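Local coordinates for protein VipE (Legionella pneumophila subsp. pneumophila str. Philadelphia 1, PDB 4QN8) that is an effector of this pathogen whose molecular activity is not established, represented here by an all-helical N-terminal piece of the longer protein, at residues 57-60 and 61-65; 75-78 and 79-82; 26-29 and 30-33; 138-141 and 142-146. All blocks are in the same frame, centred on the assembly; numbering follows the deposited sequence.

Interaction 1 (57-60 and 61-65)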
# COMPACT_ATOMS: atom_id res chain seq x y z
N SER A 57 13.56 -4.83 2.28
CA SER A 57 13.11 -3.71 3.08
C SER A 57 11.65 -3.88 3.44
O SER A 57 10.95 -4.77 2.92
CB SER A 57 13.29 -2.39 2.32
OG SER A 57 12.38 -2.32 1.24
N LYS A 58 11.16 -3.02 4.33
CA LYS A 58 9.73 -3.01 4.64
C LYS A 58 8.89 -2.72 3.40
O LYS A 58 7.92 -3.44 3.13
CB LYS A 58 9.42 -2.03 5.77
CG LYS A 58 7.95 -1.96 6.14
CD LYS A 58 7.76 -1.09 7.37
CE LYS A 58 6.28 -0.91 7.69
NZ LYS A 58 6.15 -0.37 9.09
N MSE A 59 9.25 -1.69 2.64
CA MSE A 59 8.53 -1.44 1.39
C MSE A 59 8.64 -2.58 0.39
O MSE A 59 7.66 -2.90 -0.28
CB MSE A 59 8.91 -0.11 0.73
CG MSE A 59 8.16 0.08 -0.60
SE MSE A 59 6.20 -0.00 -0.36
CE MSE A 59 6.30 1.52 0.80
N ASP A 60 9.80 -3.23 0.31
CA ASP A 60 9.93 -4.39 -0.58
C ASP A 60 8.85 -5.42 -0.24
O ASP A 60 8.25 -6.02 -1.14
CB ASP A 60 11.30 -5.07 -0.42
CG ASP A 60 12.44 -4.27 -1.04
OD1 ASP A 60 12.19 -3.44 -1.95
OD2 ASP A 60 13.60 -4.51 -0.62
N ALA A 61 8.62 -5.64 1.05
CA ALA A 61 7.68 -6.67 1.48
C ALA A 61 6.24 -6.29 1.18
O ALA A 61 5.44 -7.12 0.74
CB ALA A 61 7.85 -6.94 2.96
N ILE A 62 5.90 -5.03 1.43
CA ILE A 62 4.56 -4.54 1.13
C ILE A 62 4.30 -4.58 -0.38
O ILE A 62 3.22 -5.00 -0.83
CB ILE A 62 4.33 -3.11 1.68
CG1 ILE A 62 4.63 -3.06 3.19
CG2 ILE A 62 2.92 -2.63 1.36
CD1 ILE A 62 4.40 -1.69 3.83
N LYS A 63 5.28 -4.15 -1.17
CA LYS A 63 5.17 -4.18 -2.63
C LYS A 63 4.89 -5.60 -3.09
O LYS A 63 4.04 -5.83 -3.95
CB LYS A 63 6.48 -3.70 -3.27
CG LYS A 63 6.68 -2.18 -3.34
CD LYS A 63 8.04 -1.93 -3.99
CE LYS A 63 8.41 -0.48 -4.11
NZ LYS A 63 9.81 -0.41 -4.61
N ASP A 64 5.62 -6.55 -2.52
CA ASP A 64 5.50 -7.94 -2.95
C ASP A 64 4.08 -8.44 -2.68
O ASP A 64 3.48 -9.13 -3.52
CB ASP A 64 6.55 -8.81 -2.24
CG ASP A 64 6.65 -10.21 -2.81
OD1 ASP A 64 7.09 -10.36 -3.98
OD2 ASP A 64 6.30 -11.17 -2.10
N PHE A 65 3.53 -8.06 -1.53
CA PHE A 65 2.16 -8.46 -1.16
C PHE A 65 1.14 -7.88 -2.12
O PHE A 65 0.26 -8.59 -2.62
CB PHE A 65 1.85 -7.99 0.26
CG PHE A 65 0.46 -8.33 0.73
CD1 PHE A 65 0.20 -9.56 1.32
CD2 PHE A 65 -0.56 -7.40 0.63
CE1 PHE A 65 -1.09 -9.87 1.78
CE2 PHE A 65 -1.84 -7.70 1.07
CZ PHE A 65 -2.10 -8.94 1.65
O HOH W 1 11.04 -1.07 -2.03
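K63 lies back over selenomethionine M59, one turn earlier in the same helix. Its CB and CG both rest on the M59 carbonyl, CG at 3.3 Å from M59 O, because chi1 of -80° sets CG beside the lysine's own backbone N and heads the chain toward the start of the helix. CG also touches the selenium (K63 CG to M59 SE 3.7 Å). CD passes M59 CG, and CE packs closer against it (K63 CE to M59 CG 3.6 Å), the extended lysine crossing the bent M59 chain at about a right angle. At the tip, NZ donates to a water (K63 NZ to water O 2.9 Å), and that water in turn donates to the D60 carboxylate (water O to D60 OD1 2.6 Å). NZ and the ring of F152 also form a cation-pi pair. The other carboxylate oxygen closes a capping box: S57 N donates to D60 OD2 (2.9 Å) from above the carboxylate plane, 37° out of it, while D60 N donates to the N-cap hydroxyl, S57 OG (2.9 Å). One oxygen is held by the backbone and the other by water, which should limit rotation of the carboxylate, and its negative charge beside a helix N terminus is probably favourable. Regular backbone bonds from A61, I62, K63 and D64 follow. K58 NZ reaches back to P35 O. Helix 58-69 packs on two others: M59 and I62 face helix 103-114, A61 and F65 face helix 6-20, and D64 ties to T8 at the start of the latter.

Interaction 2 (75-78 and 79-82)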
# COMPACT_ATOMS: atom_id res chain seq x y z
N SER A 75 -11.30 -3.88 -10.67
CA SER A 75 -10.82 -2.50 -10.48
C SER A 75 -11.64 -1.71 -9.46
O SER A 75 -11.09 -0.94 -8.67
CB SER A 75 -10.73 -1.72 -11.80
OG SER A 75 -11.98 -1.63 -12.47
N GLU A 76 -12.96 -1.90 -9.49
CA GLU A 76 -13.82 -1.23 -8.51
C GLU A 76 -13.66 -1.81 -7.10
O GLU A 76 -13.74 -1.06 -6.13
CB GLU A 76 -15.29 -1.21 -8.95
CG GLU A 76 -15.58 -0.23 -10.10
CD GLU A 76 -15.62 1.24 -9.68
OE1 GLU A 76 -15.20 1.56 -8.55
OE2 GLU A 76 -16.08 2.07 -10.49
N ILE A 77 -13.42 -3.12 -6.98
CA ILE A 77 -13.08 -3.69 -5.67
C ILE A 77 -11.78 -3.10 -5.12
O ILE A 77 -11.69 -2.73 -3.95
CB ILE A 77 -12.99 -5.24 -5.69
CG1 ILE A 77 -14.36 -5.87 -5.97
CG2 ILE A 77 -12.46 -5.76 -4.35
CD1 ILE A 77 -15.26 -5.96 -4.74
N LEU A 78 -10.77 -3.00 -5.99
CA LEU A 78 -9.53 -2.34 -5.63
C LEU A 78 -9.75 -0.89 -5.21
O LEU A 78 -9.16 -0.42 -4.23
CB LEU A 78 -8.56 -2.42 -6.80
CG LEU A 78 -7.33 -1.52 -6.78
CD1 LEU A 78 -6.35 -1.96 -5.69
CD2 LEU A 78 -6.69 -1.59 -8.16
N HIS A 79 -10.61 -0.17 -5.93
CA HIS A 79 -10.84 1.24 -5.58
C HIS A 79 -11.46 1.35 -4.20
O HIS A 79 -11.07 2.20 -3.38
CB HIS A 79 -11.72 1.93 -6.61
CG HIS A 79 -11.88 3.39 -6.35
ND1 HIS A 79 -10.90 4.30 -6.69
CD2 HIS A 79 -12.87 4.10 -5.76
CE1 HIS A 79 -11.29 5.51 -6.33
NE2 HIS A 79 -12.47 5.42 -5.76
N GLN A 80 -12.43 0.49 -3.94
CA GLN A 80 -13.19 0.47 -2.69
C GLN A 80 -12.24 0.11 -1.54
O GLN A 80 -12.25 0.77 -0.49
CB GLN A 80 -14.30 -0.57 -2.83
CG GLN A 80 -15.39 -0.61 -1.78
CD GLN A 80 -16.45 -1.65 -2.14
OE1 GLN A 80 -16.14 -2.84 -2.31
NE2 GLN A 80 -17.71 -1.21 -2.29
N LEU A 81 -11.41 -0.90 -1.74
CA LEU A 81 -10.45 -1.28 -0.70
C LEU A 81 -9.49 -0.13 -0.40
O LEU A 81 -9.25 0.19 0.76
CB LEU A 81 -9.64 -2.53 -1.09
CG LEU A 81 -10.33 -3.89 -0.99
CD1 LEU A 81 -9.43 -4.96 -1.60
CD2 LEU A 81 -10.66 -4.23 0.46
N THR A 82 -8.98 0.51 -1.44
CA THR A 82 -8.04 1.61 -1.22
C THR A 82 -8.68 2.77 -0.45
O THR A 82 -8.06 3.37 0.44
CB THR A 82 -7.49 2.09 -2.57
OG1 THR A 82 -6.80 1.00 -3.18
CG2 THR A 82 -6.52 3.26 -2.39
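T82 and L78 are brought together by two different first torsions: chi1 of -62° sets T82 OG1 beside its own backbone N and back toward the preceding turn, whereas chi1 of 166° swings L78 CG away from its N and beside the carbonyl carbon. The two side chains then run abreast with their ends in the same direction, L78 CD1 lying 3.9 Å from T82 OG1. One carbonyl takes two bonds from the same residue, T82 N to L78 O (2.9 Å) and T82 OG1 to L78 O (2.9 Å), the donors arriving from opposite faces of the carbonyl plane. The buried threonine hydroxyl is thus satisfied within the helix. This is the first half of helix 75-88, whose inner face, carrying L78 and T82, packs on F107 and E111 of helix 103-114. On a neighbouring face E76, which is exposed, and H79, which is partly covered, lie alongside one another. The bent glutamate brings OE1 to 4.0 Å from H79 CB, and its carboxylate plane stands 88° from the imidazole. The polar end of the histidine is held by E111 through ND1, and the ring stacks with that of H122. I77 branches two ways. Its CG2 meets L81 CD1 (4.2 Å) one turn on, while its CD1 passes Q80 OE1 (4.1 Å), the I77 chain lying obliquely to both partners.

Interaction 3 (26-29 and 30-33)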
# COMPACT_ATOMS: atom_id res chain seq x y z
N ASN A 26 -14.23 -3.95 9.00
CA ASN A 26 -13.42 -2.81 9.40
C ASN A 26 -12.35 -3.22 10.43
O ASN A 26 -11.22 -2.74 10.40
CB ASN A 26 -14.29 -1.67 9.97
CG ASN A 26 -15.02 -0.90 8.89
OD1 ASN A 26 -14.70 -1.01 7.70
ND2 ASN A 26 -16.01 -0.09 9.30
N GLU A 27 -12.72 -4.11 11.35
CA GLU A 27 -11.77 -4.51 12.39
C GLU A 27 -10.58 -5.27 11.83
O GLU A 27 -9.44 -5.03 12.22
CB GLU A 27 -12.42 -5.37 13.49
CG GLU A 27 -13.35 -4.59 14.40
CD GLU A 27 -14.68 -4.34 13.75
OE1 GLU A 27 -15.41 -3.43 14.21
OE2 GLU A 27 -15.00 -5.06 12.77
N GLU A 28 -10.85 -6.22 10.94
CA GLU A 28 -9.75 -6.99 10.37
C GLU A 28 -8.92 -6.16 9.39
O GLU A 28 -7.71 -6.39 9.25
CB GLU A 28 -10.26 -8.29 9.74
CG GLU A 28 -10.73 -9.31 10.79
CD GLU A 28 -9.64 -9.65 11.80
OE1 GLU A 28 -8.57 -10.16 11.38
OE2 GLU A 28 -9.84 -9.39 13.01
N LEU A 29 -9.54 -5.17 8.74
CA LEU A 29 -8.80 -4.29 7.84
C LEU A 29 -7.90 -3.37 8.68
O LEU A 29 -6.75 -3.10 8.32
CB LEU A 29 -9.79 -3.47 7.00
CG LEU A 29 -9.22 -2.62 5.86
CD1 LEU A 29 -8.31 -3.45 4.97
CD2 LEU A 29 -10.35 -2.01 5.03
N ILE A 30 -8.41 -2.93 9.81
CA ILE A 30 -7.62 -2.10 10.72
C ILE A 30 -6.40 -2.89 11.20
O ILE A 30 -5.29 -2.36 11.26
CB ILE A 30 -8.50 -1.62 11.87
CG1 ILE A 30 -9.34 -0.43 11.41
CG2 ILE A 30 -7.67 -1.25 13.10
CD1 ILE A 30 -10.52 -0.11 12.32
N ILE A 31 -6.61 -4.16 11.52
CA ILE A 31 -5.50 -5.01 11.97
C ILE A 31 -4.48 -5.22 10.84
O ILE A 31 -3.26 -5.17 11.06
CB ILE A 31 -6.02 -6.36 12.54
CG1 ILE A 31 -6.76 -6.11 13.86
CG2 ILE A 31 -4.87 -7.33 12.76
CD1 ILE A 31 -7.50 -7.33 14.41
N LEU A 32 -4.97 -5.44 9.63
CA LEU A 32 -4.09 -5.59 8.47
C LEU A 32 -3.25 -4.33 8.27
O LEU A 32 -2.09 -4.40 7.87
CB LEU A 32 -4.94 -5.89 7.23
CG LEU A 32 -4.18 -6.08 5.91
CD1 LEU A 32 -3.24 -7.30 6.02
CD2 LEU A 32 -5.16 -6.27 4.74
N LEU A 33 -3.84 -3.18 8.57
CA LEU A 33 -3.18 -1.89 8.40
C LEU A 33 -2.23 -1.52 9.55
O LEU A 33 -1.61 -0.46 9.53
CB LEU A 33 -4.24 -0.80 8.19
CG LEU A 33 -5.00 -0.88 6.87
CD1 LEU A 33 -6.30 -0.06 6.88
CD2 LEU A 33 -4.10 -0.45 5.72
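E28 flanks I31, both directed alike, on the outer face of helix 26-32. The glutamate bends at chi2 (-57°), which lays its carboxylate along the isoleucine instead of out from the helix, with OE2 3.4 Å from I31 CD1. The touch is between an oxygen and a methyl, not a polar pairing. On the inner face L29 and L33 slant across each other, L33 CD1 reaching L29 CG at 4.0 Å. L32 adds a methyl contact, its CD2 4.2 Å from L29 CD1. One face of this short helix is buried against three others, L29 on R84 and L88 of helix 75-88, L32 on Y15 and L19 of helix 6-20, and L33 on L103 of helix 103-114, while the exposed side mixes E27 with the apolar I30 and I31. I30 folds back on the first turn, its CG1 3.1 Å from N26 O, the carbonyl that also accepts I30 N (2.9 Å). N26 itself is bonded through OD1 to R84. At the C-terminal end L33 N donates to L29 O (2.9 Å), and the leucine's CG lies close to the same oxygen (L33 CG to L29 O 3.2 Å).

Interaction 4 (138-141 and 142-146)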
# COMPACT_ATOMS: atom_id res chain seq x y z
N ILE A 138 -0.13 18.20 -2.32
CA ILE A 138 -0.65 17.13 -3.17
C ILE A 138 0.35 16.84 -4.27
O ILE A 138 0.59 15.69 -4.62
CB ILE A 138 -2.00 17.53 -3.79
CG1 ILE A 138 -3.09 17.54 -2.71
CG2 ILE A 138 -2.39 16.59 -4.95
CD1 ILE A 138 -3.32 16.19 -2.06
N ASP A 139 0.94 17.90 -4.83
CA ASP A 139 1.95 17.75 -5.89
C ASP A 139 3.12 16.87 -5.46
O ASP A 139 3.53 15.98 -6.21
CB ASP A 139 2.48 19.11 -6.31
CG ASP A 139 1.53 19.88 -7.22
OD1 ASP A 139 0.35 19.48 -7.33
OD2 ASP A 139 1.97 20.88 -7.82
N ASN A 140 3.67 17.13 -4.28
CA ASN A 140 4.77 16.31 -3.77
C ASN A 140 4.32 14.90 -3.41
O ASN A 140 5.09 13.94 -3.56
CB ASN A 140 5.46 16.97 -2.57
CG ASN A 140 6.32 18.15 -2.97
OD1 ASN A 140 7.00 18.12 -4.00
ND2 ASN A 140 6.30 19.20 -2.15
N LEU A 141 3.10 14.77 -2.90
CA LEU A 141 2.54 13.44 -2.60
C LEU A 141 2.58 12.59 -3.87
O LEU A 141 3.00 11.43 -3.83
CB LEU A 141 1.11 13.54 -2.05
CG LEU A 141 0.35 12.22 -1.81
CD1 LEU A 141 1.19 11.31 -0.90
CD2 LEU A 141 -1.03 12.47 -1.20
N LYS A 142 2.17 13.17 -4.99
CA LYS A 142 2.16 12.44 -6.25
C LYS A 142 3.55 12.25 -6.86
O LYS A 142 3.92 11.13 -7.25
CB LYS A 142 1.24 13.13 -7.27
CG LYS A 142 -0.23 13.06 -6.91
CD LYS A 142 -1.05 13.81 -7.95
CE LYS A 142 -2.54 13.72 -7.65
NZ LYS A 142 -3.32 14.53 -8.63
N ALA A 143 4.31 13.33 -6.95
CA ALA A 143 5.55 13.31 -7.73
C ALA A 143 6.73 12.73 -6.96
O ALA A 143 7.66 12.20 -7.56
CB ALA A 143 5.89 14.71 -8.22
N VAL A 144 6.72 12.85 -5.63
CA VAL A 144 7.85 12.38 -4.83
C VAL A 144 7.52 11.14 -4.02
O VAL A 144 8.26 10.14 -4.07
CB VAL A 144 8.37 13.48 -3.88
CG1 VAL A 144 9.47 12.93 -2.98
CG2 VAL A 144 8.85 14.68 -4.68
N ILE A 145 6.40 11.18 -3.30
CA ILE A 145 6.08 10.11 -2.35
C ILE A 145 5.51 8.87 -3.04
O ILE A 145 5.97 7.76 -2.79
CB ILE A 145 5.15 10.62 -1.23
CG1 ILE A 145 5.90 11.67 -0.39
CG2 ILE A 145 4.71 9.49 -0.32
CD1 ILE A 145 5.04 12.27 0.73
N LEU A 146 4.55 9.06 -3.93
CA LEU A 146 3.94 7.92 -4.62
C LEU A 146 4.74 7.44 -5.85
O LEU A 146 4.76 6.24 -6.16
CB LEU A 146 2.50 8.27 -5.00
CG LEU A 146 1.57 8.39 -3.79
CD1 LEU A 146 0.22 9.03 -4.15
CD2 LEU A 146 1.34 7.03 -3.17
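I138 meets the aliphatic part of K142: its CG2 touches K142 CE at 3.9 Å, the extended lysine lying aslant it. K142 NZ continues to a salt bridge with E120, and the lysine forms a cation-pi pair with F123. D139 contributes its carbonyl, accepting A143 N (2.9 Å) in a normal helical bond. At N140 the pattern changes. Its carbonyl takes two amides, V144 N to N140 O (2.9 Å) and I145 N to N140 O (3.1 Å). Its side-chain OD1 runs beside V144, 4.0 Å from V144 CG2. L141 then bonds five residues ahead, L146 N to L141 O (2.8 Å), so the helix widens into a pi-type turn. The trans chi1 of L141 (175°) carries CG forward along the helix, which lets its isobutyl end meet two residues: L141 CD1 touches I145 CG2 (4.0 Å) and L141 CG touches L146 CD1 (4.0 Å). L141 and L146 are buried, against V128 and against L108 and M112 respectively. The carbonyl shared at N140 and the longer bond loop at L141 keep the amides of the wide turn paired, consistent with that turn being absorbed without a break in the helix.

In the fold
Along the chain the order is interaction 3, 1, 2, 4. Each is local to one helix or its end, made of contacts about one turn apart, so none closes a long loop and none nests in or crosses another. Interaction 3 occupies helix 26-32, interaction 1 opens helix 58-69, and interaction 2 opens helix 75-88, the next in sequence, on the opposite side of the chain's centre. Interaction 4, in the C-terminal helix 135-154, lies about 26 Å from interaction 3, centre to centre. The four do not touch one another, yet all send side chains onto helix 103-114, which thus joins them; helix 6-20 additionally backs interactions 1 and 3.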